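Local coordinates for fimbrial subunit type 1 (Actinomyces oris, PDB 3UXF), which serves as the major structural subunit from which type 1 fimbriae are built on the bacterial cell surface, at residues 62-67 / 169-174; 79-84 / 138-143; 209-214 / 286-291. All blocks are in the same frame, centred on the assembly; numbering follows the deposited sequence.

How the contacts relate
Contacts 1 and 2 belong to the N-terminal domain; contact 3 lies about 23 Å from contact 2 between centres. Contact 2 is nested within the stretch of chain that contact 1 closes. It pairs two neighbouring strands through a ladder of backbone hydrogen bonds, with one face turned into the core. Contact 1 sets a loop against the edge of a strand in the other sheet, partly buried and bridged in part by a water. The two share an element, since Val-174 and Val-140 both rest on Val-157 of strand 155-159. Contact 3, a surface contact between a loop and a helix, replaces paired backbones with a guanidinium group covered by an aliphatic chain, an aromatic ring and bridging waters.

Contact 1: 62-67 / 169-174; sequences TGNEDP and KWNYNV
Gly-63 and Asn-64 meet Asn-171 and Val-174 where the loop between strands 44-48 and 78-84 lies against strand 170-176. Thr-62 folds its OG1 back to accept from Asn-64 N at 3.1 Å, an ST turn that suits a short side chain with a hydroxyl close to the backbone. The turn leads through Gly-63 at phi 86°, a conformation easy for glycine because it has no CB to press on the carbonyl O of Thr-62; the bare CA also lets the strand come near. Gly-63 O then sits 3.5 Å from Val-174 CA in a CA-H...O contact and 3.1 Å from Asn-171 ND2, while a backbone hydrogen bond to His-175 carries the attachment further along the strand. Asn-64 follows, its amide crossing that of Asn-171 with the planes 37° apart. Between them lies one water, which donates to Thr-62 O and to Asn-64 OD1 and accepts from Asn-171 ND2 at 2.9 Å. Asn-64 ND2 is tied to Asn-163, so both ends of this amide are engaged.

Asn-171 is positioned from its own side. With CG anti to the backbone N (chi1 173°), its OD1 takes the N-H of Asn-173 at 3.0 Å from above the carbonyl plane, forming an Asx turn at the break in the strand. Val-174 CG1 lies 4.0 Å from Gly-63 CA, and the side chain also rests on Val-157 and Leu-159. Asparagine suits both amide positions, being donor and acceptor at once: each turn fixes its own segment, and a shared water bridges the amides, beside the backbone attachment of Gly-63.

Contact 2: 79-84 / 138-143; sequences FTITKL and YLVSET
Residues Phe-79 to Leu-84 and Tyr-138 to Thr-143 pair as antiparallel strands in the middle of a four-stranded sheet of the beta-sandwich N-terminal domain. Thr-80 and Ser-141 form one hydrogen-bonded pair, with Thr-80 N to Ser-141 O at 2.8 Å and nearly straight (175°); Thr-82 and Leu-139 form the next. On the face carrying these residues, Thr-80 OG1 donates to Thr-143 OG1 at 2.8 Å, and Thr-143 OG1 is also hydrogen-bonded to Glu-78; a water joins Thr-82 OG1 to Leu-139 O. Hydroxyls suit this partly exposed side.

On the other face the contacts are made mainly by apolar atoms, including the aliphatic parts of Lys-83 and Glu-142. Ile-81 lays CG2 beside Val-140 CG2 at 3.9 Å, and its chi1 of 63° swings CG1 round so that CD1 reaches Tyr-138 CD1 at 3.8 Å. Lys-83 brings its chain over the Tyr-138 ring, CG offset toward the rim. Similarly, Glu-142 CG rides above one face of Phe-79, while its carboxylate forms a salt bridge with Lys-49 and a hydrogen bond with Thr-145.

Strand 114-119 flanks 78-84 and strand 155-159 flanks 136-144, while Ala-126 and Phe-128, from strand 125-128 of the facing sheet, pack on Phe-79.

Contact 3: 209-214 / 286-291; sequences IPKVDY and ARYNGN
Arg-287 and Tyr-288, late in helix 277-288, lie under the loop 209-214 as it passes over them. The close packing centres on Arg-287. Its chain, bent at chi2 (53°), tucks CG to 3.3 Å from Ile-209 O, while Ile-209 CG2 touches its CB at 3.7 Å. A water in the guanidinium plane donates to Ile-209 O and accepts from Arg-287 NE at 3.0 Å. Lys-211 CB lies 3.7 Å above the centre of the guanidinium, and Asn-291 C of its own segment lies toward the rim of the opposite face. Arginine suits this place because its long aliphatic chain packs while its flat end takes a neighbour on each face.

The loop next bends in an inverse gamma turn centred on Asp-213, closed by a weak bond from Tyr-214 N to Val-212 O. This bend brings Val-212 O to 3.3 Å from Tyr-288 CD1 and sets Tyr-214 N over one face of the Tyr-288 ring, toward its rim. Tyr-214 CB meets Tyr-288 CB, and the Tyr-214 hydroxyl is hydrogen-bonded to Arg-281.

The solvent side is looser. One water accepts from both Lys-211 NZ and Arg-287 NH1, linking like charges 4.6 Å apart (NZ to NH1) and perhaps easing their repulsion. Another bridges Asp-213 OD1 and Tyr-288 OH, 2.5 Å from the latter.

Contact 1: 62-67 / 169-174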
loop_
_atom_site.group_PDB
_atom_site.type_symbol
_atom_site.label_atom_id
_atom_site.label_comp_id
_atom_site.label_asym_id
_atom_site.label_seq_id
_atom_site.Cartn_x
_atom_site.Cartn_y
_atom_site.Cartn_z
ATOM N N THR A 62 -4.440 -20.733 -22.102
ATOM C CA THR A 62 -4.233 -21.720 -23.168
ATOM C C THR A 62 -4.081 -23.156 -22.701
ATOM O O THR A 62 -4.253 -24.079 -23.502
ATOM C CB THR A 62 -2.983 -21.414 -24.025
ATOM O OG1 THR A 62 -1.787 -21.603 -23.256
ATOM C CG2 THR A 62 -3.025 -19.988 -24.559
ATOM N N GLY A 63 -3.746 -23.359 -21.427
ATOM C CA GLY A 63 -3.417 -24.696 -20.932
ATOM C C GLY A 63 -1.966 -25.101 -21.120
ATOM O O GLY A 63 -1.514 -26.164 -20.628
ATOM N N ASN A 64 -1.223 -24.245 -21.804
ATOM C CA ASN A 64 0.197 -24.511 -22.049
ATOM C C ASN A 64 1.061 -23.739 -21.075
ATOM O O ASN A 64 0.732 -22.620 -20.684
ATOM C CB ASN A 64 0.581 -24.095 -23.465
ATOM C CG ASN A 64 -0.222 -24.835 -24.533
ATOM O OD1 ASN A 64 -0.497 -26.018 -24.392
ATOM N ND2 ASN A 64 -0.630 -24.123 -25.576
ATOM N N GLU A 65 2.204 -24.309 -20.715
ATOM C CA GLU A 65 3.139 -23.610 -19.844
ATOM C C GLU A 65 3.620 -22.332 -20.531
ATOM O O GLU A 65 3.889 -22.329 -21.729
ATOM C CB GLU A 65 4.326 -24.504 -19.498
ATOM C CG GLU A 65 5.255 -23.918 -18.451
ATOM C CD GLU A 65 6.348 -24.880 -18.041
ATOM O OE1 GLU A 65 6.378 -26.008 -18.570
ATOM O OE2 GLU A 65 7.177 -24.507 -17.187
ATOM N N ASP A 66 3.721 -21.251 -19.763
ATOM C CA ASP A 66 4.157 -19.958 -20.283
ATOM C C ASP A 66 5.392 -19.465 -19.533
ATOM O O ASP A 66 5.280 -18.752 -18.540
ATOM C CB ASP A 66 3.027 -18.936 -20.158
ATOM C CG ASP A 66 3.311 -17.651 -20.914
ATOM O OD1 ASP A 66 4.410 -17.525 -21.489
ATOM O OD2 ASP A 66 2.429 -16.769 -20.929
ATOM N N PRO A 67 6.567 -19.854 -20.015
ATOM C CA PRO A 67 7.835 -19.502 -19.369
ATOM C C PRO A 67 8.117 -18.001 -19.333
ATOM O O PRO A 67 9.151 -17.568 -19.835
ATOM C CB PRO A 67 8.865 -20.195 -20.257
ATOM C CG PRO A 67 8.255 -20.151 -21.613
ATOM C CD PRO A 67 6.758 -20.245 -21.423
ATOM N N LYS A 169 -4.294 -31.088 -31.533
ATOM C CA LYS A 169 -3.772 -31.810 -30.384
ATOM C C LYS A 169 -4.609 -31.696 -29.119
ATOM O O LYS A 169 -5.099 -30.623 -28.776
ATOM C CB LYS A 169 -2.361 -31.312 -30.058
ATOM C CG LYS A 169 -1.300 -31.694 -31.067
ATOM C CD LYS A 169 0.084 -31.326 -30.557
ATOM C CE LYS A 169 1.175 -31.956 -31.401
ATOM N NZ LYS A 169 0.901 -33.391 -31.678
ATOM N N TRP A 170 -4.738 -32.816 -28.420
ATOM C CA TRP A 170 -5.325 -32.841 -27.096
ATOM C C TRP A 170 -4.133 -32.706 -26.157
ATOM O O TRP A 170 -3.158 -33.439 -26.287
ATOM C CB TRP A 170 -6.022 -34.174 -26.829
ATOM C CG TRP A 170 -7.430 -34.283 -27.334
ATOM C CD1 TRP A 170 -7.880 -35.109 -28.321
ATOM C CD2 TRP A 170 -8.579 -33.568 -26.859
ATOM N NE1 TRP A 170 -9.231 -34.946 -28.499
ATOM C CE2 TRP A 170 -9.684 -34.004 -27.614
ATOM C CE3 TRP A 170 -8.778 -32.598 -25.875
ATOM C CZ2 TRP A 170 -10.966 -33.505 -27.417
ATOM C CZ3 TRP A 170 -10.052 -32.102 -25.683
ATOM C CH2 TRP A 170 -11.130 -32.558 -26.448
ATOM N N ASN A 171 -4.198 -31.766 -25.224
ATOM C CA ASN A 171 -3.110 -31.575 -24.272
ATOM C C ASN A 171 -3.466 -32.202 -22.932
ATOM O O ASN A 171 -4.388 -31.755 -22.261
ATOM C CB ASN A 171 -2.801 -30.087 -24.106
ATOM C CG ASN A 171 -1.794 -29.817 -23.006
ATOM O OD1 ASN A 171 -0.990 -30.676 -22.662
ATOM N ND2 ASN A 171 -1.838 -28.614 -22.451
ATOM N N TYR A 172 -2.742 -33.253 -22.557
ATOM C CA TYR A 172 -3.030 -33.982 -21.327
ATOM C C TYR A 172 -2.216 -33.491 -20.131
ATOM O O TYR A 172 -2.404 -33.959 -19.016
ATOM C CB TYR A 172 -2.802 -35.483 -21.527
ATOM C CG TYR A 172 -3.754 -36.135 -22.503
ATOM C CD1 TYR A 172 -4.898 -36.779 -22.062
ATOM C CD2 TYR A 172 -3.504 -36.113 -23.867
ATOM C CE1 TYR A 172 -5.767 -37.379 -22.948
ATOM C CE2 TYR A 172 -4.372 -36.712 -24.761
ATOM C CZ TYR A 172 -5.500 -37.343 -24.293
ATOM O OH TYR A 172 -6.368 -37.941 -25.173
ATOM N N ASN A 173 -1.308 -32.555 -20.373
ATOM C CA ASN A 173 -0.487 -31.988 -19.311
ATOM C C ASN A 173 -0.787 -30.506 -19.241
ATOM O O ASN A 173 -0.123 -29.695 -19.878
ATOM C CB ASN A 173 0.989 -32.240 -19.596
ATOM C CG ASN A 173 1.316 -33.716 -19.682
ATOM O OD1 ASN A 173 1.602 -34.238 -20.754
ATOM N ND2 ASN A 173 1.260 -34.399 -18.550
ATOM N N VAL A 174 -1.846 -30.176 -18.516
ATOM C CA VAL A 174 -2.372 -28.827 -18.490
ATOM C C VAL A 174 -1.723 -27.934 -17.443
ATOM O O VAL A 174 -1.494 -28.347 -16.311
ATOM C CB VAL A 174 -3.899 -28.846 -18.288
ATOM C CG1 VAL A 174 -4.449 -27.437 -18.215
ATOM C CG2 VAL A 174 -4.563 -29.627 -19.409
HETATM O O HOH W 1 -3.158 -26.639 -24.101
#

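Contact 2: 79-84 / 138-143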
loop_
_atom_site.group_PDB
_atom_site.type_symbol
_atom_site.label_atom_id
_atom_site.label_comp_id
_atom_site.label_asym_id
_atom_site.label_seq_id
_atom_site.Cartn_x
_atom_site.Cartn_y
_atom_site.Cartn_z
ATOM N N PHE A 79 -3.788 -26.115 -2.891
ATOM C CA PHE A 79 -4.874 -26.252 -3.856
ATOM C C PHE A 79 -5.511 -27.602 -3.707
ATOM O O PHE A 79 -4.817 -28.582 -3.474
ATOM C CB PHE A 79 -4.368 -26.082 -5.292
ATOM C CG PHE A 79 -4.122 -24.643 -5.646
ATOM C CD1 PHE A 79 -5.144 -23.884 -6.145
ATOM C CD2 PHE A 79 -2.882 -24.065 -5.443
ATOM C CE1 PHE A 79 -4.953 -22.520 -6.456
ATOM C CE2 PHE A 79 -2.690 -22.708 -5.731
ATOM C CZ PHE A 79 -3.724 -21.960 -6.281
ATOM N N THR A 80 -6.826 -27.619 -3.801
ATOM C CA THR A 80 -7.580 -28.860 -3.834
ATOM C C THR A 80 -8.221 -28.991 -5.213
ATOM O O THR A 80 -8.778 -28.035 -5.737
ATOM C CB THR A 80 -8.658 -28.852 -2.775
ATOM O OG1 THR A 80 -8.031 -28.847 -1.494
ATOM C CG2 THR A 80 -9.536 -30.097 -2.907
ATOM N N ILE A 81 -8.155 -30.179 -5.802
ATOM C CA ILE A 81 -8.924 -30.431 -7.007
ATOM C C ILE A 81 -10.027 -31.435 -6.700
ATOM O O ILE A 81 -9.793 -32.413 -5.974
ATOM C CB ILE A 81 -8.026 -30.886 -8.185
ATOM C CG1 ILE A 81 -7.331 -32.223 -7.895
ATOM C CG2 ILE A 81 -6.974 -29.823 -8.454
ATOM C CD1 ILE A 81 -6.559 -32.783 -9.111
ATOM N N THR A 82 -11.219 -31.204 -7.243
ATOM C CA THR A 82 -12.312 -32.150 -7.039
ATOM C C THR A 82 -12.831 -32.612 -8.397
ATOM O O THR A 82 -13.203 -31.777 -9.225
ATOM C CB THR A 82 -13.458 -31.499 -6.270
ATOM O OG1 THR A 82 -12.955 -31.032 -5.011
ATOM C CG2 THR A 82 -14.586 -32.507 -6.045
ATOM N N LYS A 83 -12.836 -33.928 -8.665
ATOM C CA LYS A 83 -13.339 -34.406 -9.952
ATOM C C LYS A 83 -14.843 -34.194 -10.096
ATOM O O LYS A 83 -15.590 -34.403 -9.137
ATOM C CB LYS A 83 -13.017 -35.900 -10.163
ATOM C CG LYS A 83 -13.237 -36.372 -11.605
ATOM C CD LYS A 83 -12.709 -37.819 -11.790
ATOM C CE LYS A 83 -13.626 -38.692 -12.642
ATOM N NZ LYS A 83 -13.916 -38.239 -14.007
ATOM N N LEU A 84 -15.268 -33.732 -11.263
ATOM C CA LEU A 84 -16.688 -33.471 -11.492
ATOM C C LEU A 84 -17.305 -34.696 -12.116
ATOM O O LEU A 84 -16.618 -35.508 -12.766
ATOM C CB LEU A 84 -16.893 -32.262 -12.391
ATOM C CG LEU A 84 -16.253 -30.963 -11.866
ATOM C CD1 LEU A 84 -16.665 -29.792 -12.741
ATOM C CD2 LEU A 84 -16.610 -30.699 -10.387
ATOM N N TYR A 138 -12.211 -31.017 -13.517
ATOM C CA TYR A 138 -11.940 -30.778 -12.109
ATOM C C TYR A 138 -12.269 -29.362 -11.681
ATOM O O TYR A 138 -12.026 -28.405 -12.413
ATOM C CB TYR A 138 -10.464 -31.036 -11.800
ATOM C CG TYR A 138 -10.063 -32.485 -11.864
ATOM C CD1 TYR A 138 -9.978 -33.248 -10.713
ATOM C CD2 TYR A 138 -9.768 -33.089 -13.075
ATOM C CE1 TYR A 138 -9.614 -34.574 -10.765
ATOM C CE2 TYR A 138 -9.404 -34.413 -13.136
ATOM C CZ TYR A 138 -9.327 -35.151 -11.980
ATOM O OH TYR A 138 -8.962 -36.471 -12.037
ATOM N N LEU A 139 -12.803 -29.242 -10.474
ATOM C CA LEU A 139 -13.026 -27.952 -9.858
ATOM C C LEU A 139 -11.788 -27.710 -9.009
ATOM O O LEU A 139 -11.444 -28.528 -8.163
ATOM C CB LEU A 139 -14.276 -27.978 -8.985
ATOM C CG LEU A 139 -14.670 -26.660 -8.322
ATOM C CD1 LEU A 139 -14.919 -25.594 -9.370
ATOM C CD2 LEU A 139 -15.902 -26.860 -7.455
ATOM N N VAL A 140 -11.109 -26.598 -9.256
ATOM C CA VAL A 140 -9.867 -26.288 -8.561
ATOM C C VAL A 140 -10.080 -25.131 -7.608
ATOM O O VAL A 140 -10.549 -24.059 -8.024
ATOM C CB VAL A 140 -8.761 -25.936 -9.559
ATOM C CG1 VAL A 140 -7.410 -25.724 -8.837
ATOM C CG2 VAL A 140 -8.655 -27.040 -10.636
ATOM N N SER A 141 -9.734 -25.333 -6.350
ATOM C CA SER A 141 -9.959 -24.299 -5.346
ATOM C C SER A 141 -8.737 -24.126 -4.450
ATOM O O SER A 141 -8.097 -25.096 -4.024
ATOM C CB SER A 141 -11.192 -24.667 -4.517
ATOM O OG SER A 141 -11.445 -23.664 -3.535
ATOM N N GLU A 142 -8.407 -22.875 -4.134
ATOM C CA GLU A 142 -7.345 -22.636 -3.177
ATOM C C GLU A 142 -7.884 -22.786 -1.764
ATOM O O GLU A 142 -8.724 -21.999 -1.329
ATOM C CB GLU A 142 -6.780 -21.224 -3.374
ATOM C CG GLU A 142 -5.583 -20.915 -2.511
ATOM C CD GLU A 142 -4.934 -19.584 -2.900
ATOM O OE1 GLU A 142 -4.842 -19.282 -4.105
ATOM O OE2 GLU A 142 -4.481 -18.858 -1.998
ATOM N N THR A 143 -7.435 -23.819 -1.060
ATOM C CA THR A 143 -8.079 -24.201 0.197
ATOM C C THR A 143 -7.287 -23.878 1.463
ATOM O O THR A 143 -7.812 -24.034 2.583
ATOM C CB THR A 143 -8.418 -25.706 0.195
ATOM O OG1 THR A 143 -7.279 -26.447 -0.269
ATOM C CG2 THR A 143 -9.609 -25.976 -0.729
HETATM O O HOH W 2 -11.840 -28.548 -5.298
#

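Contact 3: 209-214 / 286-291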
loop_
_atom_site.group_PDB
_atom_site.type_symbol
_atom_site.label_atom_id
_atom_site.label_comp_id
_atom_site.label_asym_id
_atom_site.label_seq_id
_atom_site.Cartn_x
_atom_site.Cartn_y
_atom_site.Cartn_z
ATOM N N ILE A 209 -12.567 -5.331 -2.726
ATOM C CA ILE A 209 -13.705 -5.907 -2.024
ATOM C C ILE A 209 -14.019 -7.249 -2.706
ATOM O O ILE A 209 -14.097 -7.300 -3.926
ATOM C CB ILE A 209 -14.929 -4.988 -2.177
ATOM C CG1 ILE A 209 -14.642 -3.626 -1.501
ATOM C CG2 ILE A 209 -16.136 -5.603 -1.561
ATOM C CD1 ILE A 209 -15.656 -2.540 -1.872
ATOM N N PRO A 210 -14.163 -8.328 -1.929
ATOM C CA PRO A 210 -14.505 -9.613 -2.576
ATOM C C PRO A 210 -15.826 -9.548 -3.333
ATOM O O PRO A 210 -16.745 -8.900 -2.875
ATOM C CB PRO A 210 -14.659 -10.575 -1.391
ATOM C CG PRO A 210 -13.867 -9.958 -0.298
ATOM C CD PRO A 210 -13.932 -8.472 -0.481
ATOM N N LYS A 211 -15.913 -10.250 -4.463
ATOM C CA LYS A 211 -17.199 -10.392 -5.152
ATOM C C LYS A 211 -17.956 -11.603 -4.603
ATOM O O LYS A 211 -17.443 -12.721 -4.649
ATOM C CB LYS A 211 -16.974 -10.544 -6.642
ATOM C CG LYS A 211 -18.285 -10.536 -7.471
ATOM C CD LYS A 211 -17.964 -10.651 -8.962
ATOM C CE LYS A 211 -19.226 -10.529 -9.848
ATOM N NZ LYS A 211 -18.869 -10.486 -11.305
ATOM N N VAL A 212 -19.126 -11.378 -4.022
ATOM C CA VAL A 212 -19.960 -12.468 -3.509
ATOM C C VAL A 212 -21.287 -12.402 -4.268
ATOM O O VAL A 212 -21.550 -11.399 -4.922
ATOM C CB VAL A 212 -20.229 -12.370 -2.001
ATOM C CG1 VAL A 212 -18.901 -12.395 -1.206
ATOM C CG2 VAL A 212 -21.041 -11.117 -1.665
ATOM N N ASP A 213 -22.106 -13.461 -4.180
ATOM C CA ASP A 213 -23.351 -13.551 -4.953
ATOM C C ASP A 213 -24.450 -12.798 -4.248
ATOM O O ASP A 213 -25.323 -13.371 -3.567
ATOM C CB ASP A 213 -23.748 -15.024 -5.174
ATOM C CG ASP A 213 -25.146 -15.169 -5.776
ATOM O OD1 ASP A 213 -25.601 -14.249 -6.505
ATOM O OD2 ASP A 213 -25.788 -16.214 -5.511
ATOM N N TYR A 214 -24.385 -11.476 -4.370
ATOM C CA TYR A 214 -25.288 -10.640 -3.630
ATOM C C TYR A 214 -26.778 -10.967 -3.885
ATOM O O TYR A 214 -27.553 -11.106 -2.945
ATOM C CB TYR A 214 -24.953 -9.157 -3.895
ATOM C CG TYR A 214 -25.808 -8.282 -3.048
ATOM C CD1 TYR A 214 -25.452 -7.987 -1.736
ATOM C CD2 TYR A 214 -27.014 -7.773 -3.532
ATOM C CE1 TYR A 214 -26.250 -7.222 -0.944
ATOM C CE2 TYR A 214 -27.831 -7.021 -2.736
ATOM C CZ TYR A 214 -27.447 -6.727 -1.448
ATOM O OH TYR A 214 -28.230 -5.986 -0.631
ATOM N N ALA A 286 -22.093 -3.251 -3.857
ATOM C CA ALA A 286 -21.347 -2.346 -4.721
ATOM C C ALA A 286 -20.374 -3.106 -5.596
ATOM O O ALA A 286 -20.224 -2.806 -6.783
ATOM C CB ALA A 286 -20.604 -1.248 -3.873
ATOM N N ARG A 287 -19.684 -4.088 -5.020
ATOM C CA ARG A 287 -18.700 -4.828 -5.769
ATOM C C ARG A 287 -19.399 -5.739 -6.796
ATOM O O ARG A 287 -18.907 -5.880 -7.909
ATOM C CB ARG A 287 -17.862 -5.696 -4.824
ATOM C CG ARG A 287 -16.864 -6.618 -5.522
ATOM C CD ARG A 287 -15.938 -5.907 -6.495
ATOM N NE ARG A 287 -15.126 -6.890 -7.218
ATOM C CZ ARG A 287 -15.550 -7.511 -8.318
ATOM N NH1 ARG A 287 -16.749 -7.208 -8.811
ATOM N NH2 ARG A 287 -14.792 -8.418 -8.938
ATOM N N TYR A 288 -20.488 -6.371 -6.386
ATOM C CA TYR A 288 -21.195 -7.295 -7.290
ATOM C C TYR A 288 -21.659 -6.516 -8.517
ATOM O O TYR A 288 -21.460 -6.969 -9.654
ATOM C CB TYR A 288 -22.393 -7.936 -6.596
ATOM C CG TYR A 288 -23.145 -8.876 -7.508
ATOM C CD1 TYR A 288 -22.635 -10.130 -7.788
ATOM C CD2 TYR A 288 -24.326 -8.484 -8.118
ATOM C CE1 TYR A 288 -23.312 -11.007 -8.657
ATOM C CE2 TYR A 288 -25.004 -9.360 -8.989
ATOM C CZ TYR A 288 -24.480 -10.607 -9.241
ATOM O OH TYR A 288 -25.129 -11.482 -10.100
ATOM N N ASN A 289 -22.232 -5.329 -8.290
ATOM C CA ASN A 289 -22.716 -4.474 -9.400
ATOM C C ASN A 289 -21.604 -3.682 -10.064
ATOM O O ASN A 289 -21.828 -2.935 -11.015
ATOM C CB ASN A 289 -23.739 -3.438 -8.922
ATOM C CG ASN A 289 -25.024 -4.044 -8.406
ATOM O OD1 ASN A 289 -25.734 -3.404 -7.614
ATOM N ND2 ASN A 289 -25.361 -5.247 -8.861
ATOM N N GLY A 290 -20.401 -3.761 -9.523
ATOM C CA GLY A 290 -19.348 -2.934 -10.054
ATOM C C GLY A 290 -18.319 -3.756 -10.766
ATOM O O GLY A 290 -18.632 -4.566 -11.636
ATOM N N ASN A 291 -17.066 -3.573 -10.397
ATOM C CA ASN A 291 -16.047 -4.437 -10.941
ATOM C C ASN A 291 -14.889 -4.452 -9.971
ATOM O O ASN A 291 -15.035 -4.003 -8.825
ATOM C CB ASN A 291 -15.612 -3.937 -12.317
ATOM C CG ASN A 291 -15.035 -2.550 -12.267
ATOM O OD1 ASN A 291 -14.507 -2.142 -11.249
ATOM N ND2 ASN A 291 -15.147 -1.805 -13.366
HETATM O O HOH W 3 -12.628 -8.157 -6.012
HETATM O O HOH W 4 -16.933 -8.187 -11.708
HETATM O O HOH W 5 -25.263 -13.945 -9.567
#